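Local coordinates for DNA repair protein RAD14 (Saccharomyces cerevisiae, PDB 5A3D) that binds specifically to damaged, kinked DNA and is required for the incision step of nucleotide excision repair, at residues B[40-45]-B[79-84]; B[47-52]-B[88-93]. All coordinates share one frame; numbering follows the deposited sequence.

Interaction 1: residues B[40-45]-B[79-84]; sequences LTKTEC and QLFVRC. With nucleotides of chain D.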
loop_
_atom_site.group_PDB
_atom_site.type_symbol
_atom_site.label_atom_id
_atom_site.label_comp_id
_atom_site.label_asym_id
_atom_site.label_seq_id
_atom_site.Cartn_x
_atom_site.Cartn_y
_atom_site.Cartn_z
ATOM N N LEU B 40 18.991 -12.236 -6.929
ATOM C CA LEU B 40 18.322 -11.206 -7.710
ATOM C C LEU B 40 17.788 -10.209 -6.709
ATOM O O LEU B 40 17.214 -10.562 -5.670
ATOM C CB LEU B 40 17.126 -11.804 -8.425
ATOM C CG LEU B 40 17.407 -12.930 -9.428
ATOM C CD1 LEU B 40 16.086 -13.392 -10.023
ATOM C CD2 LEU B 40 18.302 -12.349 -10.459
ATOM N N THR B 41 17.931 -8.951 -7.023
ATOM C CA THR B 41 17.299 -7.949 -6.192
ATOM C C THR B 41 15.802 -8.000 -6.350
ATOM O O THR B 41 15.223 -8.525 -7.294
ATOM C CB THR B 41 17.815 -6.546 -6.537
ATOM O OG1 THR B 41 17.311 -6.222 -7.832
ATOM C CG2 THR B 41 19.305 -6.458 -6.513
ATOM N N LYS B 42 15.142 -7.333 -5.420
ATOM C CA LYS B 42 13.753 -7.115 -5.492
ATOM C C LYS B 42 13.329 -6.424 -6.819
ATOM O O LYS B 42 12.457 -6.921 -7.493
ATOM C CB LYS B 42 13.255 -6.403 -4.273
ATOM C CG LYS B 42 11.703 -6.545 -4.177
ATOM C CD LYS B 42 11.210 -5.763 -3.068
ATOM C CE LYS B 42 9.821 -6.183 -2.733
ATOM N NZ LYS B 42 9.416 -5.311 -1.670
ATOM N N THR B 43 14.068 -5.420 -7.266
ATOM C CA THR B 43 13.755 -4.729 -8.490
ATOM C C THR B 43 13.910 -5.677 -9.700
ATOM O O THR B 43 13.052 -5.623 -10.583
ATOM C CB THR B 43 14.649 -3.484 -8.606
ATOM O OG1 THR B 43 14.292 -2.662 -7.466
ATOM C CG2 THR B 43 14.384 -2.665 -9.926
ATOM N N GLU B 44 14.949 -6.502 -9.676
ATOM C CA GLU B 44 15.219 -7.492 -10.757
ATOM C C GLU B 44 14.095 -8.510 -10.810
ATOM O O GLU B 44 13.742 -8.894 -11.932
ATOM C CB GLU B 44 16.558 -8.256 -10.597
ATOM C CG GLU B 44 17.752 -7.382 -10.834
ATOM C CD GLU B 44 19.116 -8.118 -10.617
ATOM O OE1 GLU B 44 19.422 -8.501 -9.519
ATOM O OE2 GLU B 44 19.860 -8.287 -11.583
ATOM N N CYS B 45 13.634 -8.971 -9.671
ATOM C CA CYS B 45 12.428 -9.833 -9.610
ATOM C C CYS B 45 11.206 -9.186 -10.257
ATOM O O CYS B 45 10.431 -9.875 -10.956
ATOM C CB CYS B 45 12.117 -10.336 -8.261
ATOM S SG CYS B 45 13.457 -11.365 -7.575
ATOM N N GLN B 79 16.940 -6.298 -0.935
ATOM C CA GLN B 79 16.368 -7.662 -0.763
ATOM C C GLN B 79 16.797 -8.583 -1.928
ATOM O O GLN B 79 16.619 -8.215 -3.057
ATOM C CB GLN B 79 14.854 -7.610 -0.643
ATOM C CG GLN B 79 14.412 -6.795 0.625
ATOM C CD GLN B 79 12.913 -6.613 0.720
ATOM O OE1 GLN B 79 12.167 -7.006 -0.162
ATOM N NE2 GLN B 79 12.455 -6.065 1.850
ATOM N N LEU B 80 17.400 -9.713 -1.601
ATOM C CA LEU B 80 18.007 -10.633 -2.558
ATOM C C LEU B 80 17.216 -11.961 -2.469
ATOM O O LEU B 80 17.024 -12.545 -1.400
ATOM C CB LEU B 80 19.472 -10.834 -2.347
ATOM C CG LEU B 80 20.349 -9.533 -2.399
ATOM C CD1 LEU B 80 21.761 -9.849 -2.008
ATOM C CD2 LEU B 80 20.272 -9.020 -3.801
ATOM N N PHE B 81 16.837 -12.403 -3.612
ATOM C CA PHE B 81 15.982 -13.626 -3.818
ATOM C C PHE B 81 16.811 -14.617 -4.694
ATOM O O PHE B 81 17.591 -14.150 -5.543
ATOM C CB PHE B 81 14.692 -13.287 -4.510
ATOM C CG PHE B 81 13.838 -12.365 -3.735
ATOM C CD1 PHE B 81 14.091 -11.002 -3.779
ATOM C CD2 PHE B 81 12.786 -12.836 -2.946
ATOM C CE1 PHE B 81 13.249 -10.109 -3.109
ATOM C CE2 PHE B 81 11.992 -11.908 -2.228
ATOM C CZ PHE B 81 12.235 -10.549 -2.319
ATOM N N VAL B 82 16.602 -15.911 -4.472
ATOM C CA VAL B 82 17.367 -16.946 -5.257
ATOM C C VAL B 82 16.570 -17.237 -6.535
ATOM O O VAL B 82 15.326 -17.475 -6.522
ATOM C CB VAL B 82 17.836 -18.215 -4.464
ATOM C CG1 VAL B 82 16.724 -19.144 -4.040
ATOM C CG2 VAL B 82 18.919 -18.967 -5.245
ATOM N N ARG B 83 17.317 -17.258 -7.628
ATOM C CA ARG B 83 16.699 -17.397 -8.914
ATOM C C ARG B 83 15.775 -18.606 -8.953
ATOM O O ARG B 83 14.682 -18.474 -9.461
ATOM C CB ARG B 83 17.675 -17.388 -10.079
ATOM C CG ARG B 83 16.872 -17.478 -11.358
ATOM C CD ARG B 83 17.689 -17.472 -12.604
ATOM N NE ARG B 83 18.614 -16.417 -12.805
ATOM C CZ ARG B 83 18.278 -15.245 -13.311
ATOM N NH1 ARG B 83 16.991 -15.001 -13.587
ATOM N NH2 ARG B 83 19.220 -14.324 -13.533
ATOM N N CYS B 84 16.201 -19.762 -8.436
ATOM C CA CYS B 84 15.381 -20.963 -8.640
ATOM C C CYS B 84 13.961 -20.802 -7.993
ATOM O O CYS B 84 13.012 -21.292 -8.529
ATOM C CB CYS B 84 16.108 -22.217 -8.154
ATOM S SG CYS B 84 16.626 -22.221 -6.429
ATOM P P DG D 3 16.223 -3.760 -4.231
ATOM O OP1 DG D 3 16.233 -4.962 -3.341
ATOM O OP2 DG D 3 15.745 -3.865 -5.594
ATOM O "O5'" DG D 3 15.396 -2.610 -3.494
ATOM C "C5'" DG D 3 15.723 -2.234 -2.159
ATOM C "C4'" DG D 3 14.582 -1.432 -1.567
ATOM O "O4'" DG D 3 14.547 -0.101 -2.138
ATOM C "C3'" DG D 3 13.188 -2.005 -1.769
ATOM O "O3'" DG D 3 12.646 -1.664 -0.500
ATOM C "C2'" DG D 3 12.676 -1.246 -2.987
ATOM C "C1'" DG D 3 13.342 0.119 -2.845
ATOM N N9 DG D 3 13.677 0.848 -4.067
ATOM C C8 DG D 3 14.219 0.351 -5.228
ATOM N N7 DG D 3 14.480 1.276 -6.108
ATOM C C5 DG D 3 14.051 2.450 -5.506
ATOM C C6 DG D 3 14.083 3.779 -5.972
ATOM O O6 DG D 3 14.470 4.197 -7.063
ATOM N N1 DG D 3 13.536 4.660 -5.044
ATOM C C2 DG D 3 13.076 4.310 -3.799
ATOM N N2 DG D 3 12.633 5.311 -3.023
ATOM N N3 DG D 3 13.091 3.079 -3.332
ATOM C C4 DG D 3 13.593 2.207 -4.229
ATOM P P DA D 4 11.179 -2.165 -0.094
ATOM O OP1 DA D 4 11.223 -2.609 1.292
ATOM O OP2 DA D 4 10.689 -3.015 -1.148
ATOM O "O5'" DA D 4 10.338 -0.816 -0.053
ATOM C "C5'" DA D 4 10.810 0.187 0.859
ATOM C "C4'" DA D 4 9.871 1.366 0.932
ATOM O "O4'" DA D 4 10.049 2.189 -0.235
ATOM C "C3'" DA D 4 8.382 1.037 0.988
ATOM O "O3'" DA D 4 7.774 2.013 1.835
ATOM C "C2'" DA D 4 7.963 1.130 -0.470
ATOM C "C1'" DA D 4 8.846 2.249 -0.994
ATOM N N9 DA D 4 9.244 2.164 -2.390
ATOM C C8 DA D 4 9.628 1.039 -3.075
ATOM N N7 DA D 4 10.052 1.279 -4.289
ATOM C C5 DA D 4 9.978 2.658 -4.401
ATOM C C6 DA D 4 10.269 3.532 -5.453
ATOM N N6 DA D 4 10.734 3.124 -6.632
ATOM N N1 DA D 4 10.035 4.850 -5.263
ATOM C C2 DA D 4 9.553 5.253 -4.078
ATOM N N3 DA D 4 9.264 4.528 -2.999
ATOM C C4 DA D 4 9.507 3.221 -3.228
ATOM O "O5'" DG D 1 26.269 -1.078 -7.674
ATOM C "C5'" DG D 1 25.603 -1.954 -6.736
ATOM C "C4'" DG D 1 24.779 -2.975 -7.491
ATOM O "O4'" DG D 1 25.332 -4.301 -7.697
ATOM C "C3'" DG D 1 23.261 -3.090 -7.333
ATOM O "O3'" DG D 1 22.563 -2.384 -8.387
ATOM C "C2'" DG D 1 22.997 -4.592 -7.340
ATOM C "C1'" DG D 1 24.370 -5.273 -7.317
ATOM N N9 DG D 1 24.731 -5.789 -6.001
ATOM C C8 DG D 1 25.139 -5.077 -4.897
ATOM N N7 DG D 1 25.343 -5.828 -3.850
ATOM C C5 DG D 1 25.013 -7.109 -4.275
ATOM C C6 DG D 1 25.033 -8.347 -3.576
ATOM O O6 DG D 1 25.343 -8.564 -2.395
ATOM N N1 DG D 1 24.650 -9.404 -4.398
ATOM C C2 DG D 1 24.279 -9.286 -5.715
ATOM N N2 DG D 1 23.949 -10.427 -6.341
ATOM N N3 DG D 1 24.227 -8.135 -6.371
ATOM C C4 DG D 1 24.624 -7.100 -5.600
#
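Gln79 meets Lys42 where strand 78-82 runs antiparallel to the short edge strand 39-41, in the three-stranded sheet of the XPA-family DNA-binding domain. Strand 39-41 turns straight into helix 42-49, and a DNA phosphate sits at that turn. Gln79 N donates almost linearly (174°) to OP1 of DG3 of chain D at 2.8 Å, while Gln79 O takes a weak bond from Lys42 N, which also donates weakly to OP1. The other phosphate oxygen, OP2 of DG3, is held by Thr43 N and, at 2.7 Å, by Thr43 OG1, so both segments share one phosphate. Beyond the backbone, the extended Lys42 and Gln79 side chains run side by side in the same direction. A first torsion that sets Lys42 CG anti to the backbone N (chi1 -164°), with the chain extended beyond, carries NZ past Gln79 OE1 to the next phosphate, where it donates to OP2 of DA4 of chain D at 2.7 Å; Asn57 accepts from the same ammonium.

Leu80 comes next, on the sheet face it shares with Thr41: its CD2 touches Thr41 CG2, and its CD1 lies 3.8 Å from N1 of the base of DG1 of chain D. Thr41 also forms a capping box with Glu44, fixing the start of the helix beside the phosphate.

Phe81 pairs with Leu40 through two backbone bonds, N to O in each direction. Its ring turns to the other face, where Lys42 CA and CB approach CE1 and Cys45 SG makes an oblique sulfur-aromatic contact 4.6 Å from the ring centroid; Leu56 and Val86 add to this packing. Arg83, which opens helix 83-94, bends at chi3 (-54°) and brings NH1 to Tyr49 OH, probably as a hydrogen bond. Over one face of its guanidinium lies Leu40 CD2, 3.8 Å from Arg83 NH2.

Interaction 2: residues B[47-52]-B[88-93]; sequences EDYFLT and AFAFKK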
loop_
_atom_site.group_PDB
_atom_site.type_symbol
_atom_site.label_atom_id
_atom_site.label_comp_id
_atom_site.label_asym_id
_atom_site.label_seq_id
_atom_site.Cartn_x
_atom_site.Cartn_y
_atom_site.Cartn_z
ATOM N N GLU B 47 11.202 -6.662 -12.573
ATOM C CA GLU B 47 11.581 -6.438 -13.979
ATOM C C GLU B 47 11.661 -7.714 -14.807
ATOM O O GLU B 47 11.195 -7.725 -15.927
ATOM C CB GLU B 47 12.933 -5.720 -14.037
ATOM C CG GLU B 47 12.900 -4.238 -13.732
ATOM C CD GLU B 47 14.326 -3.650 -13.699
ATOM O OE1 GLU B 47 15.268 -4.462 -13.777
ATOM O OE2 GLU B 47 14.511 -2.419 -13.520
ATOM N N ASP B 48 12.265 -8.765 -14.263
ATOM C CA ASP B 48 12.537 -10.001 -14.986
ATOM C C ASP B 48 11.372 -10.993 -14.983
ATOM O O ASP B 48 11.158 -11.702 -15.967
ATOM C CB ASP B 48 13.757 -10.723 -14.414
ATOM C CG ASP B 48 15.048 -9.947 -14.608
ATOM O OD1 ASP B 48 15.015 -8.871 -15.284
ATOM O OD2 ASP B 48 16.079 -10.413 -13.997
ATOM N N TYR B 49 10.628 -11.059 -13.890
ATOM C CA TYR B 49 9.626 -12.097 -13.734
ATOM C C TYR B 49 8.190 -11.596 -13.562
ATOM O O TYR B 49 7.265 -12.391 -13.303
ATOM C CB TYR B 49 10.016 -13.021 -12.569
ATOM C CG TYR B 49 11.256 -13.820 -12.879
ATOM C CD1 TYR B 49 11.215 -14.908 -13.730
ATOM C CD2 TYR B 49 12.465 -13.488 -12.312
ATOM C CE1 TYR B 49 12.360 -15.650 -13.995
ATOM C CE2 TYR B 49 13.627 -14.199 -12.630
ATOM C CZ TYR B 49 13.566 -15.292 -13.421
ATOM O OH TYR B 49 14.711 -16.050 -13.728
ATOM N N PHE B 50 8.048 -10.286 -13.610
ATOM C CA PHE B 50 6.784 -9.597 -13.428
ATOM C C PHE B 50 6.107 -9.948 -12.119
ATOM O O PHE B 50 4.890 -10.103 -12.058
ATOM C CB PHE B 50 5.924 -9.814 -14.654
ATOM C CG PHE B 50 6.653 -9.512 -15.938
ATOM C CD1 PHE B 50 7.148 -8.249 -16.201
ATOM C CD2 PHE B 50 6.864 -10.510 -16.872
ATOM C CE1 PHE B 50 7.831 -7.970 -17.371
ATOM C CE2 PHE B 50 7.548 -10.252 -18.053
ATOM C CZ PHE B 50 8.061 -8.971 -18.286
ATOM N N LEU B 51 6.896 -10.066 -11.044
ATOM C CA LEU B 51 6.309 -10.406 -9.737
ATOM C C LEU B 51 5.967 -9.111 -9.092
ATOM O O LEU B 51 6.646 -8.121 -9.329
ATOM C CB LEU B 51 7.253 -11.275 -8.828
ATOM C CG LEU B 51 7.639 -12.604 -9.531
ATOM C CD1 LEU B 51 8.435 -13.472 -8.551
ATOM C CD2 LEU B 51 6.493 -13.399 -10.137
ATOM N N THR B 52 4.947 -9.120 -8.240
ATOM C CA THR B 52 4.513 -7.858 -7.534
ATOM C C THR B 52 5.013 -7.697 -6.156
ATOM O O THR B 52 5.530 -8.636 -5.555
ATOM C CB THR B 52 2.988 -7.835 -7.412
ATOM O OG1 THR B 52 2.590 -8.875 -6.522
ATOM C CG2 THR B 52 2.394 -8.073 -8.720
ATOM N N ALA B 88 10.520 -20.460 -10.285
ATOM C CA ALA B 88 9.533 -21.530 -10.060
ATOM C C ALA B 88 8.170 -20.920 -9.828
ATOM O O ALA B 88 7.179 -21.409 -10.344
ATOM C CB ALA B 88 9.944 -22.350 -8.854
ATOM N N PHE B 89 8.106 -19.854 -9.021
ATOM C CA PHE B 89 6.858 -19.110 -8.782
ATOM C C PHE B 89 6.331 -18.390 -10.038
ATOM O O PHE B 89 5.139 -18.411 -10.331
ATOM C CB PHE B 89 7.065 -18.088 -7.635
ATOM C CG PHE B 89 5.798 -17.346 -7.282
ATOM C CD1 PHE B 89 4.848 -17.928 -6.403
ATOM C CD2 PHE B 89 5.455 -16.167 -7.959
ATOM C CE1 PHE B 89 3.662 -17.272 -6.117
ATOM C CE2 PHE B 89 4.251 -15.535 -7.690
ATOM C CZ PHE B 89 3.361 -16.090 -6.778
ATOM N N ALA B 90 7.232 -17.719 -10.742
ATOM C CA ALA B 90 6.921 -16.989 -11.925
ATOM C C ALA B 90 6.349 -17.855 -13.042
ATOM O O ALA B 90 5.399 -17.439 -13.721
ATOM C CB ALA B 90 8.156 -16.283 -12.405
ATOM N N PHE B 91 6.930 -19.046 -13.208
ATOM C CA PHE B 91 6.467 -20.071 -14.189
ATOM C C PHE B 91 5.070 -20.581 -13.829
ATOM O O PHE B 91 4.264 -20.934 -14.708
ATOM C CB PHE B 91 7.460 -21.279 -14.257
ATOM C CG PHE B 91 8.737 -21.011 -15.034
ATOM C CD1 PHE B 91 9.027 -19.778 -15.561
ATOM C CD2 PHE B 91 9.683 -22.016 -15.195
ATOM C CE1 PHE B 91 10.228 -19.532 -16.233
ATOM C CE2 PHE B 91 10.863 -21.809 -15.905
ATOM C CZ PHE B 91 11.130 -20.555 -16.439
ATOM N N LYS B 92 4.793 -20.680 -12.531
ATOM C CA LYS B 92 3.442 -21.042 -12.079
ATOM C C LYS B 92 2.438 -19.894 -12.370
ATOM O O LYS B 92 1.300 -20.126 -12.812
ATOM C CB LYS B 92 3.476 -21.437 -10.601
ATOM C CG LYS B 92 2.166 -21.351 -9.829
ATOM C CD LYS B 92 2.334 -20.675 -8.457
ATOM C CE LYS B 92 2.038 -19.148 -8.445
ATOM N NZ LYS B 92 0.575 -18.736 -8.368
ATOM N N LYS B 93 2.852 -18.667 -12.123
ATOM C CA LYS B 93 2.006 -17.517 -12.352
ATOM C C LYS B 93 1.676 -17.247 -13.810
ATOM O O LYS B 93 0.594 -16.727 -14.119
ATOM C CB LYS B 93 2.637 -16.257 -11.729
ATOM C CG LYS B 93 2.066 -14.911 -12.135
ATOM C CD LYS B 93 2.677 -13.780 -11.321
ATOM C CE LYS B 93 1.820 -12.531 -11.325
ATOM N NZ LYS B 93 2.441 -11.299 -10.803
#
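Ala90 CB presses against the ring of Tyr49, 3.6 Å from CD1, where the backbones of helix 83-94 and the end of helix 42-49 come nearest. Next to it, Leu51 sends CD2 to the edge of the Phe89 ring, near the ring plane, at 3.7 Å from Phe89 CD2. The same methyl also rests on Ala90 CB and on Lys93 CD, so it touches side chains from Phe89 to Lys93, about one turn of the helix. Phe62 meets the Phe89 ring edge-to-face, and Val86 and Leu56 also pack on Leu51.

Farther out, Phe50 leaves the helix with positive phi (56°), and its carbonyl faces Lys93. Swung away from its own backbone N (chi1 166°) and extended from there on, the Lys93 chain stretches alongside Leu51 until NZ donates to Phe50 O at 3.0 Å, in the carbonyl plane. Glu55 forms a salt bridge with the same ammonium and accepts from Thr52 N. A methionine in place of Lys93 would probably leave the Phe50 carbonyl and the Glu55 carboxylate without this shared donor. The chemistry thus implies an aliphatic lysine stem serving the apolar packing while its charged end ties helix 83-94 to the turn that leads into helix 53-56.

Overall arrangement
Interactions 1 and 2 have centres 11 Å apart and draw on the same two helices, 42-49 and 83-94. Interaction 1 takes their beginnings, where each follows a strand of the antiparallel sheet; interaction 2 takes the end of the first helix, the turn after it and the later part of the second. Along the chain the segments alternate, 40-45, 47-52, 79-84, 88-93, so the two strand-to-helix units are joined twice. The Arg83–Tyr49 pair ties the two contacts together, and beside it Leu40 CD1 packs on Tyr49 CE2. Packing therefore continues from the phosphate-binding turn into the helical body of this DNA-binding domain, away from the four-cysteine zinc site.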